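Local coordinates for protein putative glycoside hydrolase (Bacteroides ovatus, PDB 4ONZ) that is a putative glycoside hydrolase, probably built as a five-bladed beta-propeller like other members of its clan, with its precise function unassigned, at residues I28-T33 and D342-V347; C37-Q42 and L103-D108; N53-V58 and E120-A125; L131-Y136 and V148-D153; G284-D289 and L297-K302. All coordinates share one frame; numbering follows the deposited sequence.

Interaction 1 (I28-T33 and D342-V347); sequences ISPQPT and DSQVAV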
# COMPACT_ATOMS: atom_id res chain seq x y z
N ILE A 28 -8.92 -10.83 -8.14
CA ILE A 28 -8.54 -11.80 -7.10
C ILE A 28 -9.66 -11.86 -6.07
O ILE A 28 -10.03 -10.84 -5.48
CB ILE A 28 -7.21 -11.45 -6.37
CG1 ILE A 28 -6.06 -11.26 -7.37
CG2 ILE A 28 -6.85 -12.54 -5.37
CD1 ILE A 28 -4.77 -10.81 -6.72
N SER A 29 -10.20 -13.06 -5.85
CA SER A 29 -11.29 -13.30 -4.91
C SER A 29 -10.92 -14.44 -3.97
O SER A 29 -10.04 -15.24 -4.28
CB SER A 29 -12.57 -13.65 -5.68
OG SER A 29 -13.00 -12.56 -6.48
N PRO A 30 -11.59 -14.52 -2.80
CA PRO A 30 -11.28 -15.58 -1.85
C PRO A 30 -11.58 -16.99 -2.36
O PRO A 30 -12.43 -17.18 -3.24
CB PRO A 30 -12.13 -15.22 -0.61
CG PRO A 30 -13.07 -14.15 -1.04
CD PRO A 30 -12.45 -13.48 -2.22
N GLN A 31 -10.85 -17.95 -1.80
CA GLN A 31 -10.94 -19.37 -2.15
C GLN A 31 -10.68 -20.19 -0.89
O GLN A 31 -10.01 -19.71 0.01
CB GLN A 31 -9.85 -19.73 -3.15
CG GLN A 31 -9.87 -18.98 -4.46
CD GLN A 31 -8.71 -19.37 -5.35
OE1 GLN A 31 -7.69 -19.89 -4.89
NE2 GLN A 31 -8.85 -19.13 -6.64
N PRO A 32 -11.15 -21.45 -0.86
CA PRO A 32 -10.92 -22.29 0.33
C PRO A 32 -9.56 -23.02 0.33
O PRO A 32 -9.40 -24.00 1.05
CB PRO A 32 -12.09 -23.29 0.26
CG PRO A 32 -12.39 -23.43 -1.19
CD PRO A 32 -11.94 -22.16 -1.89
N THR A 33 -8.60 -22.53 -0.45
CA THR A 33 -7.26 -23.12 -0.55
C THR A 33 -6.59 -23.26 0.81
O THR A 33 -6.61 -22.33 1.61
CB THR A 33 -6.35 -22.22 -1.41
OG1 THR A 33 -7.08 -21.77 -2.56
CG2 THR A 33 -5.09 -22.97 -1.85
N ASP A 342 -13.53 -4.08 0.83
CA ASP A 342 -12.80 -4.75 1.91
C ASP A 342 -12.75 -6.26 1.73
O ASP A 342 -12.61 -6.98 2.72
CB ASP A 342 -13.42 -4.44 3.29
CG ASP A 342 -12.68 -3.36 4.05
OD1 ASP A 342 -11.52 -3.04 3.73
OD2 ASP A 342 -13.27 -2.86 5.03
N SER A 343 -12.82 -6.76 0.50
CA SER A 343 -12.86 -8.20 0.31
C SER A 343 -12.20 -8.77 -0.94
O SER A 343 -11.83 -9.94 -0.93
CB SER A 343 -14.32 -8.67 0.34
OG SER A 343 -15.04 -8.10 -0.73
N GLN A 344 -12.08 -7.99 -2.00
CA GLN A 344 -11.48 -8.49 -3.24
C GLN A 344 -10.41 -7.55 -3.79
O GLN A 344 -10.20 -6.47 -3.25
CB GLN A 344 -12.61 -8.70 -4.26
CG GLN A 344 -13.59 -9.80 -3.86
CD GLN A 344 -14.93 -9.66 -4.54
OE1 GLN A 344 -15.47 -8.56 -4.67
NE2 GLN A 344 -15.49 -10.79 -4.98
N VAL A 345 -9.70 -7.99 -4.84
CA VAL A 345 -8.72 -7.12 -5.50
C VAL A 345 -9.24 -6.76 -6.88
O VAL A 345 -9.74 -7.62 -7.62
CB VAL A 345 -7.33 -7.77 -5.64
CG1 VAL A 345 -6.39 -6.87 -6.44
CG2 VAL A 345 -6.73 -8.07 -4.27
N ALA A 346 -9.13 -5.48 -7.21
CA ALA A 346 -9.54 -4.97 -8.52
C ALA A 346 -8.42 -4.16 -9.15
O ALA A 346 -7.46 -3.75 -8.47
CB ALA A 346 -10.81 -4.15 -8.41
N VAL A 347 -8.56 -3.92 -10.45
CA VAL A 347 -7.56 -3.19 -11.21
C VAL A 347 -8.20 -2.08 -12.05
O VAL A 347 -9.34 -2.23 -12.53
CB VAL A 347 -6.75 -4.15 -12.12
CG1 VAL A 347 -7.63 -4.74 -13.22
CG2 VAL A 347 -5.55 -3.45 -12.74
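Ile-28 and Val-345 meet backbone to backbone and side chain to side chain. Val-345 N donates to Ile-28 O over 2.9 Å. The return bond, from Ile-28 N to Val-345 O, is weak at 3.4 Å. Together they make a single antiparallel, hydrogen-bonded bridge. Beside this bridge the two branched side chains run side by side in the same direction: CB of Ile-28 is 3.8 Å from CB of Val-345, and Ile-28 CD1 stays close to that same Val-345 CB (4.1 Å). Both side chains touch Tyr-67 of strand 62-70. The bridge joins the N-terminal part of the chain to the edge of the antiparallel sheet 322-330, 333-340 and 344-350. This is consistent with the "velcro" closure of beta-propellers, in which residues from one end of the chain complete a blade formed by the other. Strand 344-350 begins at a classic beta bulge, where Ser-343 and Gln-344 both face Cys-340. From the bulge the side chain of Gln-344 can be followed outward. Its CB lies 3.6 Å from Ile-28 O. With chi1 at -66°, CG is set opposite the carbonyl carbon and comes 3.9 Å from Ser-29 OG. CD continues past the same hydroxyl, and NE2 at the tip is 3.4 Å from Ser-29 OG. Pro-30 crosses this side chain at about a right angle, its CD resting 3.8 Å from Ser-343 O.

Interaction 2 (C37-Q42 and L103-D108); sequences CPMRKQ and LFPAED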
# COMPACT_ATOMS: atom_id res chain seq x y z
N CYS A 37 -0.13 -24.31 8.39
CA CYS A 37 0.30 -23.16 9.17
C CYS A 37 1.26 -23.58 10.27
O CYS A 37 0.91 -24.40 11.10
CB CYS A 37 -0.89 -22.43 9.80
SG CYS A 37 -0.45 -20.97 10.80
N PRO A 38 2.47 -23.00 10.28
CA PRO A 38 3.46 -23.36 11.32
C PRO A 38 3.10 -22.80 12.70
O PRO A 38 3.61 -23.30 13.71
CB PRO A 38 4.77 -22.74 10.80
CG PRO A 38 4.36 -21.67 9.85
CD PRO A 38 2.99 -22.00 9.33
N MSE A 39 2.24 -21.78 12.76
CA MSE A 39 1.80 -21.20 14.03
C MSE A 39 0.71 -22.08 14.60
O MSE A 39 0.86 -22.63 15.70
CB MSE A 39 1.33 -19.75 13.82
CG MSE A 39 0.78 -19.17 15.12
SE MSE A 39 0.22 -17.32 14.81
CE MSE A 39 -1.43 -17.69 13.82
N ARG A 40 -0.38 -22.25 13.84
CA ARG A 40 -1.53 -23.05 14.27
C ARG A 40 -1.23 -24.55 14.24
O ARG A 40 -1.99 -25.33 14.81
CB ARG A 40 -2.75 -22.83 13.36
CG ARG A 40 -3.27 -21.40 13.23
CD ARG A 40 -3.95 -20.86 14.48
NE ARG A 40 -4.54 -19.54 14.19
CZ ARG A 40 -4.97 -18.66 15.10
NH1 ARG A 40 -4.87 -18.91 16.40
NH2 ARG A 40 -5.47 -17.50 14.71
N LYS A 41 -0.20 -24.94 13.51
CA LYS A 41 0.23 -26.34 13.41
C LYS A 41 -0.92 -27.21 12.93
O LYS A 41 -1.24 -28.23 13.52
CB LYS A 41 0.81 -26.80 14.76
CG LYS A 41 2.05 -26.00 15.13
CD LYS A 41 2.38 -26.05 16.62
CE LYS A 41 3.63 -25.24 16.93
NZ LYS A 41 3.52 -23.80 16.56
N GLN A 42 -1.55 -26.75 11.84
CA GLN A 42 -2.67 -27.44 11.21
C GLN A 42 -2.97 -26.80 9.87
O GLN A 42 -2.49 -25.70 9.58
CB GLN A 42 -3.91 -27.38 12.10
CG GLN A 42 -4.51 -26.00 12.28
CD GLN A 42 -5.64 -25.99 13.30
OE1 GLN A 42 -5.44 -26.36 14.45
NE2 GLN A 42 -6.82 -25.57 12.87
N LEU A 103 4.03 -14.67 2.84
CA LEU A 103 4.46 -13.97 4.06
C LEU A 103 3.37 -14.25 5.09
O LEU A 103 2.20 -13.98 4.85
CB LEU A 103 4.64 -12.46 3.87
CG LEU A 103 5.19 -11.72 5.10
CD1 LEU A 103 6.59 -12.17 5.45
CD2 LEU A 103 5.20 -10.21 4.89
N PHE A 104 3.79 -14.81 6.21
CA PHE A 104 2.86 -15.25 7.24
C PHE A 104 3.56 -15.41 8.58
O PHE A 104 4.79 -15.49 8.62
CB PHE A 104 2.25 -16.59 6.80
CG PHE A 104 3.28 -17.59 6.29
CD1 PHE A 104 3.91 -18.47 7.17
CD2 PHE A 104 3.59 -17.66 4.94
CE1 PHE A 104 4.85 -19.38 6.72
CE2 PHE A 104 4.53 -18.58 4.48
CZ PHE A 104 5.16 -19.44 5.37
N PRO A 105 2.78 -15.45 9.67
CA PRO A 105 3.45 -15.71 10.95
C PRO A 105 4.06 -17.11 10.90
O PRO A 105 3.42 -18.04 10.42
CB PRO A 105 2.33 -15.60 12.00
CG PRO A 105 1.07 -15.37 11.27
CD PRO A 105 1.35 -15.12 9.82
N ALA A 106 5.30 -17.23 11.35
CA ALA A 106 6.04 -18.49 11.27
C ALA A 106 6.91 -18.74 12.49
O ALA A 106 6.89 -17.97 13.45
CB ALA A 106 6.89 -18.48 10.00
N GLU A 107 7.63 -19.86 12.47
CA GLU A 107 8.54 -20.22 13.55
C GLU A 107 9.85 -19.50 13.32
O GLU A 107 10.82 -20.07 12.84
CB GLU A 107 8.71 -21.75 13.63
CG GLU A 107 7.43 -22.42 14.13
CD GLU A 107 7.57 -23.92 14.34
OE1 GLU A 107 8.26 -24.59 13.54
OE2 GLU A 107 6.95 -24.43 15.30
N ASP A 108 9.84 -18.21 13.65
CA ASP A 108 10.98 -17.34 13.43
C ASP A 108 11.17 -16.42 14.64
O ASP A 108 10.51 -16.61 15.66
CB ASP A 108 10.75 -16.54 12.13
CG ASP A 108 9.49 -15.68 12.16
OD1 ASP A 108 9.06 -15.27 13.27
OD2 ASP A 108 8.94 -15.39 11.06
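Pro-38 fits against Phe-104, Pro-105 and Ala-106, so that the turn of one hairpin is laid on the extended loop 103-108. The turn joins strands 34-37 and 42-45 and ends in a G1 beta bulge, with Lys-41 and Gln-42 both opposite Cys-37; Arg-40 N donates to Cys-37 SG inside it. Apolar contacts make up most of the meeting. CG of Pro-38 is the leading atom: it lies 3.9 Å from Phe-104 CE1 and 4.1 Å from Ala-106 CB, and it also approaches the carbonyl oxygen of Pro-105 (3.8 Å). The two side chains, Pro-38 and Phe-104, cross at about a right angle. The Phe-104 ring also makes an edge-to-face pair with Phe-35. Beside this, the selenium of Met-39, a selenomethionine, rests 3.9 Å from Pro-105 CB, and Trp-115 touches both of these side chains. The charged contact is looser. Lys-41 NZ and Glu-107 OE2 form a long salt bridge of 3.7 Å near the solvent. The firmer partners of the ammonium group are in its own turn: a bend at the end of the lysine chain (chi4 59°) carries NZ back to donate to Pro-38 O at 2.9 Å, in the carbonyl plane, and to Met-39 O at 3.0 Å, tilted 32° from that carbonyl's plane.

Interaction 3 (N53-V58 and E120-A125); sequences NPAATV and EDPRVA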
# COMPACT_ATOMS: atom_id res chain seq x y z
N ASN A 53 -6.43 -5.47 -0.17
CA ASN A 53 -5.31 -4.58 0.13
C ASN A 53 -3.99 -5.09 -0.42
O ASN A 53 -3.17 -5.62 0.32
CB ASN A 53 -5.28 -4.32 1.63
CG ASN A 53 -6.50 -3.56 2.11
OD1 ASN A 53 -7.40 -3.22 1.31
ND2 ASN A 53 -6.55 -3.29 3.40
N PRO A 54 -3.81 -4.94 -1.75
CA PRO A 54 -2.68 -5.50 -2.47
C PRO A 54 -1.51 -4.58 -2.79
O PRO A 54 -1.71 -3.41 -3.12
CB PRO A 54 -3.32 -5.90 -3.79
CG PRO A 54 -4.29 -4.80 -4.06
CD PRO A 54 -4.81 -4.40 -2.69
N ALA A 55 -0.30 -5.12 -2.68
CA ALA A 55 0.88 -4.45 -3.18
C ALA A 55 0.96 -4.94 -4.62
O ALA A 55 0.32 -5.94 -4.97
CB ALA A 55 2.13 -4.86 -2.42
N ALA A 56 1.71 -4.24 -5.47
CA ALA A 56 1.96 -4.71 -6.84
C ALA A 56 3.35 -4.29 -7.28
O ALA A 56 3.85 -3.22 -6.90
CB ALA A 56 0.91 -4.20 -7.81
N THR A 57 3.99 -5.13 -8.08
CA THR A 57 5.32 -4.84 -8.60
C THR A 57 5.49 -5.60 -9.91
O THR A 57 4.54 -6.21 -10.40
CB THR A 57 6.39 -5.17 -7.54
OG1 THR A 57 7.67 -4.64 -7.92
CG2 THR A 57 6.49 -6.67 -7.31
N VAL A 58 6.68 -5.52 -10.49
CA VAL A 58 6.97 -6.20 -11.75
C VAL A 58 8.24 -7.01 -11.58
O VAL A 58 9.15 -6.60 -10.86
CB VAL A 58 7.15 -5.19 -12.91
CG1 VAL A 58 7.63 -5.87 -14.18
CG2 VAL A 58 5.86 -4.43 -13.17
N GLU A 120 -0.29 -7.74 7.35
CA GLU A 120 -1.30 -7.01 6.60
C GLU A 120 -0.76 -5.92 5.69
O GLU A 120 0.34 -5.42 5.87
CB GLU A 120 -2.23 -6.27 7.58
CG GLU A 120 -2.79 -7.07 8.74
CD GLU A 120 -3.58 -6.22 9.74
OE1 GLU A 120 -3.54 -4.98 9.64
OE2 GLU A 120 -4.25 -6.80 10.62
N ASP A 121 -1.60 -5.57 4.72
CA ASP A 121 -1.45 -4.39 3.88
C ASP A 121 -0.04 -4.09 3.38
O ASP A 121 0.57 -3.11 3.79
CB ASP A 121 -1.97 -3.19 4.66
CG ASP A 121 -3.43 -3.32 5.09
OD1 ASP A 121 -4.09 -4.31 4.75
OD2 ASP A 121 -3.93 -2.39 5.76
N PRO A 122 0.47 -4.91 2.47
CA PRO A 122 1.80 -4.68 1.95
C PRO A 122 1.88 -3.57 0.90
O PRO A 122 0.91 -3.30 0.18
CB PRO A 122 2.13 -6.01 1.27
CG PRO A 122 0.81 -6.52 0.82
CD PRO A 122 -0.12 -6.15 1.93
N ARG A 123 3.03 -2.93 0.83
CA ARG A 123 3.37 -2.00 -0.23
C ARG A 123 4.77 -2.41 -0.64
O ARG A 123 5.62 -2.61 0.23
CB ARG A 123 3.32 -0.56 0.24
CG ARG A 123 1.89 -0.09 0.48
CD ARG A 123 1.82 1.10 1.40
NE ARG A 123 0.44 1.55 1.56
CZ ARG A 123 -0.48 0.95 2.33
NH1 ARG A 123 -0.18 -0.12 3.06
NH2 ARG A 123 -1.71 1.45 2.40
N VAL A 124 4.99 -2.57 -1.93
CA VAL A 124 6.28 -3.05 -2.43
C VAL A 124 6.92 -2.14 -3.47
O VAL A 124 6.26 -1.63 -4.37
CB VAL A 124 6.12 -4.47 -3.01
CG1 VAL A 124 7.41 -4.94 -3.69
CG2 VAL A 124 5.71 -5.44 -1.92
N ALA A 125 8.22 -1.95 -3.33
CA ALA A 125 9.03 -1.22 -4.28
C ALA A 125 10.34 -1.99 -4.48
O ALA A 125 10.72 -2.83 -3.65
CB ALA A 125 9.29 0.19 -3.79
O HOH W 1 2.59 -1.73 -3.59
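Asp-121 and Asn-53 lie side by side, and ND2 of the asparagine donates to Asp-121 OD1 over 3.0 Å. The bond lies in the amide plane, yet it meets the oxygen from above the carboxylate, 49° out of its plane, and the amide and carboxylate planes are 66° apart. OD1 is also salt-bridged to Arg-68, while Asn-53 ND2 additionally hydrogen-bonds an unidentified bound ligand. Next along the strand, Pro-122 sets its CD 3.5 Å from Asn-53 O, and its own carbonyl oxygen lies 3.3 Å from Ala-55 CB. Arg-123 points away from strand 54-58 and gives its guanidinium to the carbonyls of Gly-249 and Cys-248. Val-124 turns back, dividing its branches: CG2 packs on Ala-55 CB at 3.7 Å, CG1 on Thr-57 CB at 4.0 Å. Its backbone N donates to a water (3.0 Å) that also accepts from Ala-56 N (3.3 Å), so a water bridges the two backbones, which share no direct hydrogen bond here. Strands 54-58 and 120-125 run nearly parallel, 16° apart, and belong to different sheets, flanked by strands 62-70 and 132-139 respectively. They lie near the chain's centre, consistent with inner strands of neighbouring blades in a beta-propeller, with Glu-325 of strand 322-330 touching Asn-53, Asp-121 and Pro-122.

Interaction 4 (L131-Y136 and V148-D153); sequences LYVMLY and VATSRD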
# COMPACT_ATOMS: atom_id res chain seq x y z
N LEU A 131 16.38 -5.61 -5.48
CA LEU A 131 15.89 -6.00 -4.16
C LEU A 131 14.49 -5.45 -3.99
O LEU A 131 14.27 -4.26 -4.17
CB LEU A 131 16.78 -5.45 -3.04
CG LEU A 131 16.43 -5.89 -1.62
CD1 LEU A 131 16.70 -7.37 -1.45
CD2 LEU A 131 17.21 -5.09 -0.57
N TYR A 132 13.53 -6.32 -3.68
CA TYR A 132 12.16 -5.89 -3.45
C TYR A 132 12.00 -5.68 -1.97
O TYR A 132 12.34 -6.56 -1.18
CB TYR A 132 11.16 -6.93 -3.95
CG TYR A 132 11.20 -7.09 -5.45
CD1 TYR A 132 10.40 -6.29 -6.28
CD2 TYR A 132 12.04 -8.02 -6.05
CE1 TYR A 132 10.43 -6.44 -7.67
CE2 TYR A 132 12.08 -8.17 -7.43
CZ TYR A 132 11.28 -7.37 -8.23
OH TYR A 132 11.31 -7.51 -9.61
N VAL A 133 11.52 -4.50 -1.60
CA VAL A 133 11.32 -4.12 -0.21
C VAL A 133 9.83 -4.00 0.06
O VAL A 133 9.13 -3.26 -0.63
CB VAL A 133 12.00 -2.77 0.11
CG1 VAL A 133 11.84 -2.44 1.59
CG2 VAL A 133 13.49 -2.84 -0.23
N MSE A 134 9.36 -4.73 1.08
CA MSE A 134 7.96 -4.69 1.46
C MSE A 134 7.81 -4.03 2.80
O MSE A 134 8.48 -4.40 3.77
CB MSE A 134 7.36 -6.08 1.54
CG MSE A 134 5.90 -6.06 2.01
SE MSE A 134 5.30 -7.89 2.36
CE MSE A 134 5.24 -8.59 0.54
N LEU A 135 6.95 -3.01 2.84
CA LEU A 135 6.52 -2.36 4.07
C LEU A 135 5.11 -2.89 4.29
O LEU A 135 4.26 -2.78 3.39
CB LEU A 135 6.50 -0.84 3.95
CG LEU A 135 7.79 -0.08 4.24
CD1 LEU A 135 8.07 -0.02 5.73
CD2 LEU A 135 8.98 -0.68 3.52
N TYR A 136 4.87 -3.46 5.46
CA TYR A 136 3.60 -4.06 5.81
C TYR A 136 3.29 -3.85 7.29
O TYR A 136 4.10 -3.32 8.05
CB TYR A 136 3.60 -5.57 5.45
CG TYR A 136 4.52 -6.43 6.30
CD1 TYR A 136 5.88 -6.54 6.01
CD2 TYR A 136 4.04 -7.13 7.39
CE1 TYR A 136 6.72 -7.33 6.79
CE2 TYR A 136 4.86 -7.94 8.16
CZ TYR A 136 6.20 -8.03 7.87
OH TYR A 136 7.02 -8.82 8.65
N VAL A 148 9.19 -4.47 7.94
CA VAL A 148 9.89 -4.58 6.67
C VAL A 148 10.28 -6.02 6.37
O VAL A 148 10.80 -6.71 7.25
CB VAL A 148 11.21 -3.77 6.70
CG1 VAL A 148 11.94 -3.88 5.36
CG2 VAL A 148 10.96 -2.31 7.06
N ALA A 149 10.06 -6.44 5.12
CA ALA A 149 10.51 -7.73 4.61
C ALA A 149 11.18 -7.49 3.26
O ALA A 149 10.84 -6.52 2.58
CB ALA A 149 9.35 -8.72 4.44
N THR A 150 12.14 -8.32 2.89
CA THR A 150 12.80 -8.19 1.60
C THR A 150 12.77 -9.52 0.86
O THR A 150 12.58 -10.59 1.45
CB THR A 150 14.27 -7.71 1.69
OG1 THR A 150 15.04 -8.62 2.49
CG2 THR A 150 14.35 -6.31 2.32
N SER A 151 12.92 -9.43 -0.45
CA SER A 151 12.94 -10.60 -1.31
C SER A 151 13.59 -10.25 -2.64
O SER A 151 13.59 -9.10 -3.06
CB SER A 151 11.52 -11.09 -1.58
OG SER A 151 11.54 -12.27 -2.37
N ARG A 152 14.15 -11.27 -3.28
CA ARG A 152 14.68 -11.11 -4.63
C ARG A 152 13.82 -11.82 -5.66
O ARG A 152 13.85 -11.45 -6.84
CB ARG A 152 16.14 -11.56 -4.70
CG ARG A 152 17.06 -10.51 -4.11
CD ARG A 152 18.53 -10.77 -4.39
NE ARG A 152 19.22 -9.49 -4.29
CZ ARG A 152 19.35 -8.62 -5.30
NH1 ARG A 152 18.87 -8.89 -6.51
NH2 ARG A 152 19.98 -7.48 -5.10
N ASP A 153 13.06 -12.83 -5.24
CA ASP A 153 12.20 -13.59 -6.16
C ASP A 153 10.70 -13.38 -5.96
O ASP A 153 9.90 -13.92 -6.73
CB ASP A 153 12.54 -15.09 -6.12
CG ASP A 153 12.22 -15.74 -4.77
OD1 ASP A 153 11.66 -15.09 -3.86
OD2 ASP A 153 12.52 -16.95 -4.64
O HOH W 2 9.37 -7.82 9.53
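Tyr-136 reaches Ala-149 because its chi1 of 68° puts CG between the backbone N and the carbonyl carbon. This brings the ring alongside residues 148 and 149, where CE1 comes 3.8 Å from Ala-149 CB. Its hydroxyl is then 2.7 Å from a water that donates to Val-148 O at 2.9 Å, so the ring's hydroxyl is linked to that strand through the water. In Tyr-132, chi1 of -66° places CG opposite the carbonyl carbon, and the ring presents its edge to Ser-151 O, with CD2 3.5 Å from that oxygen. Tyr-132 OH is hydrogen-bonded to Val-58 O, in another sheet. Between the tyrosines the backbones are zipped by reciprocal bonds in the hydrogen-bonded pairs Tyr-132/Ser-151 and Met-134/Ala-149; Met-134 N reaches Ala-149 O at 2.8 Å. Side chains of the non-hydrogen-bonded pairs fill the face carrying Val-133, Leu-135, Val-148 and Thr-150. Val-148 splits its branches there, CG1 against Val-133 CG1 (4.0 Å) and CG2 against Leu-135 CD1 (3.9 Å). Leu-131 closes the far end with CD1 4.0 Å from Thr-150 CB. On the other face the selenomethionine side chain of Met-134 leads off toward Leu-103 and Pro-122. The strands, 156° apart in direction, form the central hairpin of the four-stranded antiparallel sheet 118-126, 132-139, 144-151 and 158-162, an up-and-down meander, consistent with one blade of a beta-propeller.

Interaction 5 (G284-D289 and L297-K302); sequences GQLLLD and LDRLDK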
# COMPACT_ATOMS: atom_id res chain seq x y z
N GLY A 284 -7.20 10.07 -3.14
CA GLY A 284 -6.77 11.41 -3.51
C GLY A 284 -5.33 11.41 -3.93
O GLY A 284 -4.68 10.36 -3.97
N GLN A 285 -4.82 12.58 -4.26
CA GLN A 285 -3.41 12.74 -4.64
C GLN A 285 -2.84 14.00 -4.02
O GLN A 285 -3.53 15.02 -3.90
CB GLN A 285 -3.22 12.79 -6.15
CG GLN A 285 -3.49 11.47 -6.84
CD GLN A 285 -3.25 11.51 -8.34
OE1 GLN A 285 -2.40 12.27 -8.84
NE2 GLN A 285 -3.97 10.67 -9.06
N LEU A 286 -1.58 13.91 -3.63
CA LEU A 286 -0.85 15.00 -3.02
C LEU A 286 0.38 15.23 -3.91
O LEU A 286 1.08 14.28 -4.25
CB LEU A 286 -0.44 14.59 -1.61
CG LEU A 286 0.16 15.63 -0.66
CD1 LEU A 286 -0.82 16.77 -0.43
CD2 LEU A 286 0.55 14.99 0.67
N LEU A 287 0.60 16.48 -4.31
CA LEU A 287 1.76 16.86 -5.10
C LEU A 287 2.73 17.56 -4.16
O LEU A 287 2.38 18.59 -3.55
CB LEU A 287 1.39 17.82 -6.23
CG LEU A 287 2.57 18.22 -7.13
CD1 LEU A 287 3.07 17.03 -7.94
CD2 LEU A 287 2.21 19.37 -8.06
N LEU A 288 3.93 17.02 -4.04
CA LEU A 288 4.94 17.62 -3.18
C LEU A 288 6.12 18.07 -4.00
O LEU A 288 6.34 17.59 -5.10
CB LEU A 288 5.38 16.64 -2.10
CG LEU A 288 4.19 16.09 -1.31
CD1 LEU A 288 3.82 14.70 -1.84
CD2 LEU A 288 4.47 16.01 0.17
N ASP A 289 6.89 18.99 -3.43
CA ASP A 289 8.06 19.55 -4.11
C ASP A 289 9.12 18.47 -4.31
O ASP A 289 9.46 17.74 -3.37
CB ASP A 289 8.60 20.74 -3.31
CG ASP A 289 9.66 21.54 -4.08
OD1 ASP A 289 10.70 20.97 -4.43
OD2 ASP A 289 9.45 22.74 -4.29
N LEU A 297 2.66 21.10 -2.63
CA LEU A 297 2.42 22.06 -3.71
C LEU A 297 0.95 22.10 -4.06
O LEU A 297 0.41 23.16 -4.36
CB LEU A 297 3.21 21.70 -4.97
CG LEU A 297 4.73 21.72 -4.88
CD1 LEU A 297 5.33 21.43 -6.24
CD2 LEU A 297 5.24 23.04 -4.32
N ASP A 298 0.29 20.94 -4.03
CA ASP A 298 -1.13 20.87 -4.37
C ASP A 298 -1.75 19.60 -3.80
O ASP A 298 -1.04 18.65 -3.48
CB ASP A 298 -1.31 20.93 -5.90
CG ASP A 298 -2.68 21.47 -6.32
OD1 ASP A 298 -3.59 21.65 -5.48
OD2 ASP A 298 -2.84 21.73 -7.53
N ARG A 299 -3.07 19.59 -3.70
CA ARG A 299 -3.82 18.48 -3.12
C ARG A 299 -5.22 18.48 -3.74
O ARG A 299 -5.84 19.54 -3.89
CB ARG A 299 -3.90 18.70 -1.61
CG ARG A 299 -4.52 17.59 -0.77
CD ARG A 299 -4.45 18.02 0.68
NE ARG A 299 -5.10 17.11 1.61
CZ ARG A 299 -5.16 17.32 2.93
NH1 ARG A 299 -4.64 18.42 3.45
NH2 ARG A 299 -5.76 16.44 3.72
N LEU A 300 -5.70 17.31 -4.16
CA LEU A 300 -7.04 17.22 -4.74
C LEU A 300 -8.12 17.46 -3.70
O LEU A 300 -8.06 16.92 -2.59
CB LEU A 300 -7.28 15.86 -5.39
CG LEU A 300 -6.38 15.58 -6.60
CD1 LEU A 300 -6.66 14.20 -7.15
CD2 LEU A 300 -6.60 16.63 -7.66
N ASP A 301 -9.09 18.31 -4.05
CA ASP A 301 -10.23 18.58 -3.18
C ASP A 301 -11.21 17.42 -3.20
O ASP A 301 -11.84 17.13 -2.19
CB ASP A 301 -10.98 19.84 -3.64
CG ASP A 301 -10.26 21.11 -3.27
OD1 ASP A 301 -9.46 21.09 -2.32
OD2 ASP A 301 -10.52 22.14 -3.92
N LYS A 302 -11.35 16.81 -4.37
CA LYS A 302 -12.26 15.69 -4.60
C LYS A 302 -11.43 14.47 -4.96
O LYS A 302 -10.36 14.61 -5.57
CB LYS A 302 -13.20 16.01 -5.77
CG LYS A 302 -14.13 17.19 -5.54
CD LYS A 302 -15.16 16.90 -4.47
CE LYS A 302 -16.18 18.03 -4.34
NZ LYS A 302 -17.29 17.63 -3.43
O HOH W 3 -6.45 14.57 -2.42
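A classic beta bulge marks the hairpin of strands 281-288 and 296-299, with Leu-297 and Asp-298 both facing Leu-287. The carbonyl oxygen of Leu-287 takes two donors there, Leu-297 N at 2.7 Å and Asp-298 N at 3.2 Å. Leu-287 N returns a bond to Asp-298 O (2.8 Å). Farther along, Leu-300 N donates to Gln-285 O at 3.2 Å, and a water that donates to Leu-300 O accepts a weak bond from Gln-285 N. Aliphatic contacts flank the backbone bonds. CD2 of Leu-287 meets Leu-297 CB at 4.0 Å, and Gln-285 runs alongside Leu-300, its CB 3.8 Å from Leu-300 CD1. On the face of the pair Leu-286 and Arg-299, CD1 of Leu-286 touches Arg-299 CG at 3.8 Å, the two side chains crossing at a slant. The arginine chain is fully extended (chi2 179°, chi3 176°), which takes its guanidinium beyond the hairpin to a salt bridge with Asp-242 and bonds to Gln-235 O and Tyr-263 OH. Asp-298 bends one oxygen back to its neighbour, OD1 accepting from Arg-299 N at 2.8 Å, while OD2 holds Trp-13 NE1. The polar ends of Arg-299 and Asp-298 thus tie this hairpin to residues outside it, whereas the leucine contacts described here join its two strands to each other.

Interaction 3 lies nearest the centre of the chain and beside the unidentified ligand, which the side chain of Asp-121 approaches to about 3 Å. Interaction 1 abuts it through Val-345 CG1 and Pro-54 CG, 3.8 Å apart. Interaction 4 shares its sheet, Ala-125 O lying 2.8 Å from Val-133 N, and is also tied to it by Tyr-132 OH and Val-58 O at 2.7 Å. Interaction 2 lies farther out but reaches interaction 4 where Leu-103 CD2 packs on the selenium of Met-134. Interaction 5 stands apart, its centre about 41 Å from that of interaction 2 on the opposite side of the chain's centre, and touches none of the others.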